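Local coordinates for protein pollen allergen Phl p 6 (PDB 6TRK) that acts as an allergen of timothy grass pollen, its own biological role in the plant being uncertain, at residues 8-13 with 57-62; 61-66 with 95-100. The protein carries 1 engineered substitution. One frame throughout, in Å; residues are numbered along the deposited sequence. Where two conformers were deposited one is given.

Interaction 1. Residues 8-13 with 57-62; sequences QKLIED and PQLVPK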
ATOM      1  N   GLN A   8     -12.771   0.552   7.447  1.00 22.38           N
ATOM      2  CA  GLN A   8     -12.938   0.768   6.008  1.00 19.50           C
ATOM      3  C   GLN A   8     -12.446   2.149   5.585  1.00 18.50           C
ATOM      4  O   GLN A   8     -11.832   2.293   4.512  1.00 22.80           O
ATOM      5  CB  GLN A   8     -14.403   0.579   5.625  1.00 27.50           C
ATOM      6  CG  GLN A   8     -14.825  -0.872   5.458  1.00 38.30           C
ATOM      7  N   LYS A   9     -12.735   3.183   6.389  1.00 21.37           N
ATOM      8  CA  LYS A   9     -12.222   4.512   6.091  1.00 20.87           C
ATOM      9  C   LYS A   9     -10.696   4.538   6.066  1.00 20.43           C
ATOM     10  O   LYS A   9     -10.093   5.176   5.203  1.00 22.34           O
ATOM     11  CB  LYS A   9     -12.711   5.524   7.130  1.00 33.53           C
ATOM     12  CG  LYS A   9     -14.139   5.992   6.966  1.00 60.98           C
ATOM     13  N   LEU A  10     -10.061   3.885   7.033  1.00 18.75           N
ATOM     14  CA  LEU A  10      -8.598   3.863   7.054  1.00 18.09           C
ATOM     15  C   LEU A  10      -8.044   3.110   5.852  1.00 18.40           C
ATOM     16  O   LEU A  10      -7.059   3.551   5.233  1.00 16.42           O
ATOM     17  CB  LEU A  10      -8.101   3.257   8.368  1.00 17.38           C
ATOM     18  CG  LEU A  10      -8.368   4.094   9.628  1.00 19.91           C
ATOM     19  CD1 LEU A  10      -8.288   3.278  10.894  1.00 20.90           C
ATOM     20  CD2 LEU A  10      -7.392   5.253   9.708  1.00 29.40           C
ATOM     21  N   ILE A  11      -8.658   1.976   5.490  1.00 17.49           N
ATOM     22  CA  ILE A  11      -8.201   1.240   4.303  1.00 15.04           C
ATOM     23  C   ILE A  11      -8.323   2.117   3.069  1.00 17.90           C
ATOM     24  O   ILE A  11      -7.417   2.159   2.228  1.00 16.59           O
ATOM     25  CB  ILE A  11      -8.981  -0.083   4.169  1.00 16.33           C
ATOM     26  CG1 ILE A  11      -8.499  -1.036   5.253  1.00 16.52           C
ATOM     27  CG2 ILE A  11      -8.786  -0.707   2.818  1.00 19.66           C
ATOM     28  CD1 ILE A  11      -9.470  -2.216   5.454  1.00 19.76           C
ATOM     29  N   GLU A  12      -9.412   2.878   2.967  1.00 16.05           N
ATOM     30  CA  GLU A  12      -9.563   3.784   1.836  1.00 13.85           C
ATOM     31  C   GLU A  12      -8.489   4.877   1.832  1.00 15.72           C
ATOM     32  O   GLU A  12      -7.944   5.202   0.773  1.00 17.44           O
ATOM     33  CB  GLU A  12     -10.962   4.398   1.847  1.00 19.79           C
ATOM     34  CG  GLU A  12     -11.153   5.500   0.791  1.00 30.79           C
ATOM     35  CD  GLU A  12     -10.791   5.041  -0.614  1.00 45.91           C
ATOM     36  OE1 GLU A  12     -10.349   5.895  -1.424  1.00 35.01           O
ATOM     37  OE2 GLU A  12     -10.947   3.832  -0.916  1.00 38.39           O
ATOM     38  N   ASP A  13      -8.185   5.464   2.992  1.00 15.56           N
ATOM     39  CA  ASP A  13      -7.135   6.487   3.053  1.00 15.43           C
ATOM     40  C   ASP A  13      -5.767   5.914   2.706  1.00 14.74           C
ATOM     41  O   ASP A  13      -4.963   6.567   2.024  1.00 13.72           O
ATOM     42  CB  ASP A  13      -7.090   7.120   4.438  1.00 16.66           C
ATOM     43  CG  ASP A  13      -8.190   8.161   4.649  1.00 39.59           C
ATOM     44  OD1 ASP A  13      -8.545   8.842   3.671  1.00 44.26           O
ATOM     45  OD2 ASP A  13      -8.674   8.307   5.785  1.00 36.79           O
ATOM     46  N   PRO A  57      -6.879   0.236  16.404  1.00 24.27           N
ATOM     47  CA  PRO A  57      -5.624  -0.499  16.584  1.00 26.12           C
ATOM     48  C   PRO A  57      -5.701  -1.957  16.180  1.00 29.75           C
ATOM     49  O   PRO A  57      -4.653  -2.544  15.895  1.00 25.04           O
ATOM     50  CB  PRO A  57      -5.321  -0.337  18.084  1.00 35.62           C
ATOM     51  CG  PRO A  57      -6.575   0.226  18.704  1.00 31.55           C
ATOM     52  CD  PRO A  57      -7.330   0.924  17.629  1.00 34.43           C
ATOM     53  N   GLN A  58      -6.900  -2.554  16.124  1.00 26.91           N
ATOM     54  CA  GLN A  58      -7.038  -3.924  15.656  1.00 26.61           C
ATOM     55  C   GLN A  58      -6.646  -4.076  14.191  1.00 25.53           C
ATOM     56  O   GLN A  58      -6.338  -5.182  13.744  1.00 25.90           O
ATOM     57  CB  GLN A  58      -8.489  -4.390  15.862  1.00 33.11           C
ATOM     58  CG  GLN A  58      -9.505  -3.683  14.973  1.00 28.22           C
ATOM     59  CD  GLN A  58     -10.018  -2.321  15.510  1.00 22.00           C
ATOM     60  OE1 GLN A  58      -9.507  -1.746  16.499  1.00 23.81           O
ATOM     61  NE2 GLN A  58     -11.045  -1.799  14.845  1.00 32.50           N
ATOM     62  N   LEU A  59      -6.670  -2.988  13.424  1.00 21.11           N
ATOM     63  CA  LEU A  59      -6.288  -3.046  12.015  1.00 20.66           C
ATOM     64  C   LEU A  59      -4.779  -3.028  11.824  1.00 19.63           C
ATOM     65  O   LEU A  59      -4.288  -3.386  10.750  1.00 18.08           O
ATOM     66  CB  LEU A  59      -6.924  -1.868  11.287  1.00 20.01           C
ATOM     67  CG  LEU A  59      -6.789  -1.717   9.774  1.00 25.51           C
ATOM     68  CD1 LEU A  59      -7.447  -2.886   9.084  1.00 34.71           C
ATOM     69  CD2 LEU A  59      -7.430  -0.421   9.341  1.00 23.66           C
ATOM     70  N   VAL A  60      -4.024  -2.580  12.837  1.00 17.83           N
ATOM     71  CA  VAL A  60      -2.594  -2.331  12.634  1.00 18.36           C
ATOM     72  C   VAL A  60      -1.841  -3.587  12.201  1.00 15.87           C
ATOM     73  O   VAL A  60      -1.006  -3.491  11.284  1.00 18.26           O
ATOM     74  CB  VAL A  60      -1.991  -1.691  13.897  1.00 22.84           C
ATOM     75  CG1 VAL A  60      -0.483  -1.634  13.804  1.00 23.10           C
ATOM     76  CG2 VAL A  60      -2.570  -0.316  14.069  1.00 21.84           C
ATOM     77  N   PRO A  61      -2.034  -4.758  12.822  1.00 19.35           N
ATOM     78  CA  PRO A  61      -1.294  -5.947  12.357  1.00 18.18           C
ATOM     79  C   PRO A  61      -1.611  -6.330  10.934  1.00 17.47           C
ATOM     80  O   PRO A  61      -0.753  -6.906  10.243  1.00 17.54           O
ATOM     81  CB  PRO A  61      -1.738  -7.062  13.313  1.00 22.20           C
ATOM     82  CG  PRO A  61      -2.382  -6.373  14.455  1.00 28.66           C
ATOM     83  CD  PRO A  61      -2.862  -5.048  14.009  1.00 22.47           C
ATOM     84  N   LYS A  62      -2.844  -6.057  10.488  1.00 16.12           N
ATOM     85  CA  LYS A  62      -3.201  -6.342   9.096  1.00 15.19           C
ATOM     86  C   LYS A  62      -2.491  -5.367   8.148  1.00 11.81           C
ATOM     87  O   LYS A  62      -1.940  -5.792   7.129  1.00 14.73           O
ATOM     88  CB  LYS A  62      -4.716  -6.261   8.942  1.00 17.19           C
ATOM     89  CG  LYS A  62      -5.477  -7.374   9.692  1.00 25.46           C
ATOM     90  CD  LYS A  62      -6.987  -7.150   9.535  1.00 30.37           C
ATOM     91  CE  LYS A  62      -7.820  -8.098  10.354  1.00 56.60           C
ATOM     92  NZ  LYS A  62      -9.264  -7.780  10.147  1.00 74.76           N
TER

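Interaction 2. Residues 61-66 with 95-100; sequences PKLDEV and RIIAGT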
ATOM      1  N   PRO A  61      -2.034  -4.758  12.822  1.00 19.35           N
ATOM      2  CA  PRO A  61      -1.294  -5.947  12.357  1.00 18.18           C
ATOM      3  C   PRO A  61      -1.611  -6.330  10.934  1.00 17.47           C
ATOM      4  O   PRO A  61      -0.753  -6.906  10.243  1.00 17.54           O
ATOM      5  CB  PRO A  61      -1.738  -7.062  13.313  1.00 22.20           C
ATOM      6  CG  PRO A  61      -2.382  -6.373  14.455  1.00 28.66           C
ATOM      7  CD  PRO A  61      -2.862  -5.048  14.009  1.00 22.47           C
ATOM      8  N   LYS A  62      -2.844  -6.057  10.488  1.00 16.12           N
ATOM      9  CA  LYS A  62      -3.201  -6.342   9.096  1.00 15.19           C
ATOM     10  C   LYS A  62      -2.491  -5.367   8.148  1.00 11.81           C
ATOM     11  O   LYS A  62      -1.940  -5.792   7.129  1.00 14.73           O
ATOM     12  CB  LYS A  62      -4.716  -6.261   8.942  1.00 17.19           C
ATOM     13  CG  LYS A  62      -5.477  -7.374   9.692  1.00 25.46           C
ATOM     14  CD  LYS A  62      -6.987  -7.150   9.535  1.00 30.37           C
ATOM     15  CE  LYS A  62      -7.820  -8.098  10.354  1.00 56.60           C
ATOM     16  NZ  LYS A  62      -9.264  -7.780  10.147  1.00 74.76           N
ATOM     17  N   LEU A  63      -2.488  -4.070   8.483  1.00 13.72           N
ATOM     18  CA  LEU A  63      -1.740  -3.113   7.681  1.00 14.28           C
ATOM     19  C   LEU A  63      -0.259  -3.449   7.677  1.00 14.35           C
ATOM     20  O   LEU A  63       0.380  -3.407   6.609  1.00 14.37           O
ATOM     21  CB  LEU A  63      -1.976  -1.687   8.181  1.00 18.48           C
ATOM     22  CG  LEU A  63      -3.384  -1.123   7.929  1.00 18.97           C
ATOM     23  CD1 LEU A  63      -3.507   0.263   8.599  1.00 22.99           C
ATOM     24  CD2 LEU A  63      -3.659  -1.038   6.457  1.00 18.65           C
ATOM     25  N   ASP A  64       0.309  -3.833   8.839  1.00 13.42           N
ATOM     26  CA  ASP A  64       1.719  -4.233   8.874  1.00 16.52           C
ATOM     27  C   ASP A  64       1.996  -5.361   7.857  1.00 13.49           C
ATOM     28  O   ASP A  64       3.022  -5.354   7.169  1.00 14.28           O
ATOM     29  CB  ASP A  64       2.131  -4.742  10.259  1.00 13.18           C
ATOM     30  CG  ASP A  64       2.160  -3.682  11.337  1.00 23.17           C
ATOM     31  OD1 ASP A  64       2.239  -2.458  11.062  1.00 20.96           O
ATOM     32  OD2 ASP A  64       2.143  -4.112  12.522  1.00 22.73           O
ATOM     33  N   GLU A  65       1.086  -6.348   7.769  1.00 12.08           N
ATOM     34  CA  GLU A  65       1.272  -7.451   6.839  1.00 13.22           C
ATOM     35  C   GLU A  65       1.229  -6.999   5.377  1.00 11.60           C
ATOM     36  O   GLU A  65       1.971  -7.523   4.530  1.00 13.41           O
ATOM     37  CB  GLU A  65       0.221  -8.530   7.113  1.00 12.17           C
ATOM     38  CG  GLU A  65       0.249  -9.678   6.118  1.00 13.21           C
ATOM     39  CD  GLU A  65       1.511 -10.543   6.111  1.00 14.86           C
ATOM     40  OE1 GLU A  65       2.286 -10.527   7.102  1.00 16.86           O
ATOM     41  OE2 GLU A  65       1.713 -11.295   5.108  1.00 13.23           O
ATOM     42  N   VAL A  66       0.313  -6.085   5.040  1.00 11.81           N
ATOM     43  CA  VAL A  66       0.250  -5.548   3.677  1.00 11.36           C
ATOM     44  C   VAL A  66       1.574  -4.868   3.324  1.00 12.28           C
ATOM     45  O   VAL A  66       2.148  -5.094   2.246  1.00 11.63           O
ATOM     46  CB  VAL A  66      -0.922  -4.556   3.556  1.00 12.44           C
ATOM     47  CG1 VAL A  66      -0.969  -3.866   2.209  1.00 13.09           C
ATOM     48  CG2 VAL A  66      -2.243  -5.235   3.832  1.00 14.35           C
ATOM     49  N   ARG A  95      -6.455  -5.692  -0.727  0.53 21.40           N
ATOM     50  CA  ARG A  95      -7.767  -6.263  -1.019  0.53 13.06           C
ATOM     51  C   ARG A  95      -8.028  -7.517  -0.194  0.53 18.72           C
ATOM     52  O   ARG A  95      -9.165  -7.765   0.213  0.53 13.73           O
ATOM     53  CB  ARG A  95      -7.887  -6.532  -2.524  0.53 28.07           C
ATOM     54  CG  ARG A  95      -8.065  -5.241  -3.332  0.53 19.12           C
ATOM     55  CD  ARG A  95      -8.497  -5.472  -4.795  0.53 20.64           C
ATOM     56  NE  ARG A  95      -7.396  -5.925  -5.643  0.53 18.09           N
ATOM     57  CZ  ARG A  95      -6.565  -5.120  -6.321  0.53  9.96           C
ATOM     58  NH1 ARG A  95      -5.607  -5.656  -7.064  0.53 22.72           N
ATOM     59  NH2 ARG A  95      -6.691  -3.801  -6.268  0.53 16.14           N
ATOM     60  N   ILE A  96      -6.990  -8.294   0.111  1.00 11.94           N
ATOM     61  CA  ILE A  96      -7.186  -9.475   0.932  1.00 11.20           C
ATOM     62  C   ILE A  96      -7.615  -9.072   2.347  1.00 13.65           C
ATOM     63  O   ILE A  96      -8.593  -9.607   2.884  1.00 13.88           O
ATOM     64  CB  ILE A  96      -5.931 -10.354   0.909  1.00 10.71           C
ATOM     65  CG1 ILE A  96      -5.780 -10.983  -0.486  1.00 12.09           C
ATOM     66  CG2 ILE A  96      -5.991 -11.422   1.983  1.00 14.35           C
ATOM     67  CD1 ILE A  96      -4.456 -11.602  -0.743  1.00 13.91           C
ATOM     68  N   ILE A  97      -6.896  -8.131   2.978  0.57 13.48           N
ATOM     69  CA  ILE A  97      -7.279  -7.777   4.342  0.57 12.85           C
ATOM     70  C   ILE A  97      -8.615  -7.044   4.365  0.57 14.20           C
ATOM     71  O   ILE A  97      -9.310  -7.064   5.391  0.57 15.78           O
ATOM     72  CB  ILE A  97      -6.182  -6.982   5.088  0.57 14.11           C
ATOM     73  CG1 ILE A  97      -6.056  -5.554   4.585  0.57 12.34           C
ATOM     74  CG2 ILE A  97      -4.842  -7.700   4.982  0.57 25.60           C
ATOM     75  CD1 ILE A  97      -5.348  -4.617   5.555  0.57 10.03           C
ATOM     76  N   ALA A  98      -9.016  -6.426   3.259  1.00 14.73           N
ATOM     77  CA  ALA A  98     -10.311  -5.749   3.178  1.00 15.81           C
ATOM     78  C   ALA A  98     -11.462  -6.715   2.915  1.00 20.35           C
ATOM     79  O   ALA A  98     -12.645  -6.310   3.005  1.00 20.31           O
ATOM     80  CB  ALA A  98     -10.240  -4.685   2.075  1.00 17.84           C
ATOM     81  N   GLY A  99     -11.154  -7.967   2.609  1.00 15.92           N
ATOM     82  CA  GLY A  99     -12.154  -8.969   2.263  1.00 14.04           C
ATOM     83  C   GLY A  99     -12.761  -8.804   0.899  1.00 17.38           C
ATOM     84  O   GLY A  99     -13.919  -9.219   0.684  1.00 19.71           O
ATOM     85  N   THR A 100     -12.002  -8.234  -0.041  1.00 15.09           N
ATOM     86  CA  THR A 100     -12.455  -8.064  -1.427  1.00 14.90           C
ATOM     87  C   THR A 100     -12.167  -9.330  -2.225  1.00 17.13           C
ATOM     88  O   THR A 100     -11.006  -9.706  -2.349  1.00 15.79           O
ATOM     89  CB  THR A 100     -11.733  -6.873  -2.039  1.00 17.27           C
ATOM     90  OG1 THR A 100     -12.010  -5.701  -1.256  1.00 20.13           O
ATOM     91  CG2 THR A 100     -12.123  -6.666  -3.480  1.00 16.85           C
TER
HETATM   92  O   HOH W   1      -9.466  -8.796   7.691  1.00 54.58           O

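Interaction 1. Residues 8-13 with 57-62
With CG swung anti to the backbone N (chi1 -175°), the side chain of Leu-59 reaches out from the chain leading into helix 60-76 toward Leu-10 and Ile-11, and its second torsion of 63° splits the two methyls between them. CD2 goes to Leu-10, resting 3.9 Å from CB of that residue. Leu-10 holds CG beside its own backbone N (chi1 -68°), and the two leucines lie flank to flank with their chains running opposite ways: CD1 of Leu-10 comes alongside CD2 of Leu-59 at 4.1 Å. The other methyl, CD1 of Leu-59, faces the far end of Ile-11, where CD1 of Ile-11 lies 4.2 Å away.

One leucine thus spans two consecutive residues of the opposing helix, an entirely apolar contact that buries 123 Å² in all. The backbones stay well apart, 8.8 Å between the CA atoms of Leu-10 and Leu-59, and the side chains fill the gap. Nearby, Gln-58 NE2 hydrogen-bonds Glu-7, a polar tie between the same two parts of the chain.

This is the diagonal core of an antiparallel four-helix bundle: helices 2-23 and 60-76 run in the same direction, with Leu-10 also packed on Asp-51 and Ala-52 of helix 30-55 and Ile-11 on Leu-94 of helix 82-98.

Interaction 2. Residues 61-66 with 95-100
Lys-62 and Ile-97 bring their CA atoms to 6.4 Å where the early turns of helix 60-76 run antiparallel to the last turn of helix 82-98. In the conformer of Ile-97 described here, its side chain carries the contact. Its chi1 of 73° sets CG1 between the backbone N and the carbonyl carbon, and the extended second torsion carries CD1 on among three residues of the facing helix. The tightest approach is to Val-66, whose CG2 lies 3.6 Å from CD1 of Ile-97 and also touches CG2 of Ile-97. Lys-62 contributes CB, 3.8 Å from the same CD1, while Leu-63 crosses Ile-97 at about a right angle, its CD2 meeting that methyl at 4.1 Å.

Such packing of sequential antiparallel helices is the basic element of an up-and-down bundle, and here one partner is just ending. Gly-99, at a phi of 73°, closes helix 82-98 in a Schellman motif, its N bonded to Ile-96 O and Thr-100 N to Arg-95 O.

Beside the apolar patch, the extended chain of Lys-62 takes NZ to a water at 2.7 Å, which in turn donates to Ile-97 O near the helix end. Leu-63 additionally packs on helix 30-55, against Leu-49, Ala-52 and the engineered Tyr-45.

In the fold
From the N terminus, helix 2-23 supplies the first half of interaction 1, and the chain then runs through helix 30-55 before residues 57-62 close a loop of 43 residues. Interaction 2 starts where that loop finishes: Pro-61 and Lys-62 belong both to 57-62 and to 61-66, and the chain turns back in helix 82-98 to close a second loop of 28 residues. The two loops follow one another, neither nested nor crossed, and helix 60-76 is common to both. The centres of the two interactions lie about 8 Å apart, and Ile-11 CD1 meets Ala-98 CB at 4.3 Å, joining the first helix to the last at the same end of the bundle.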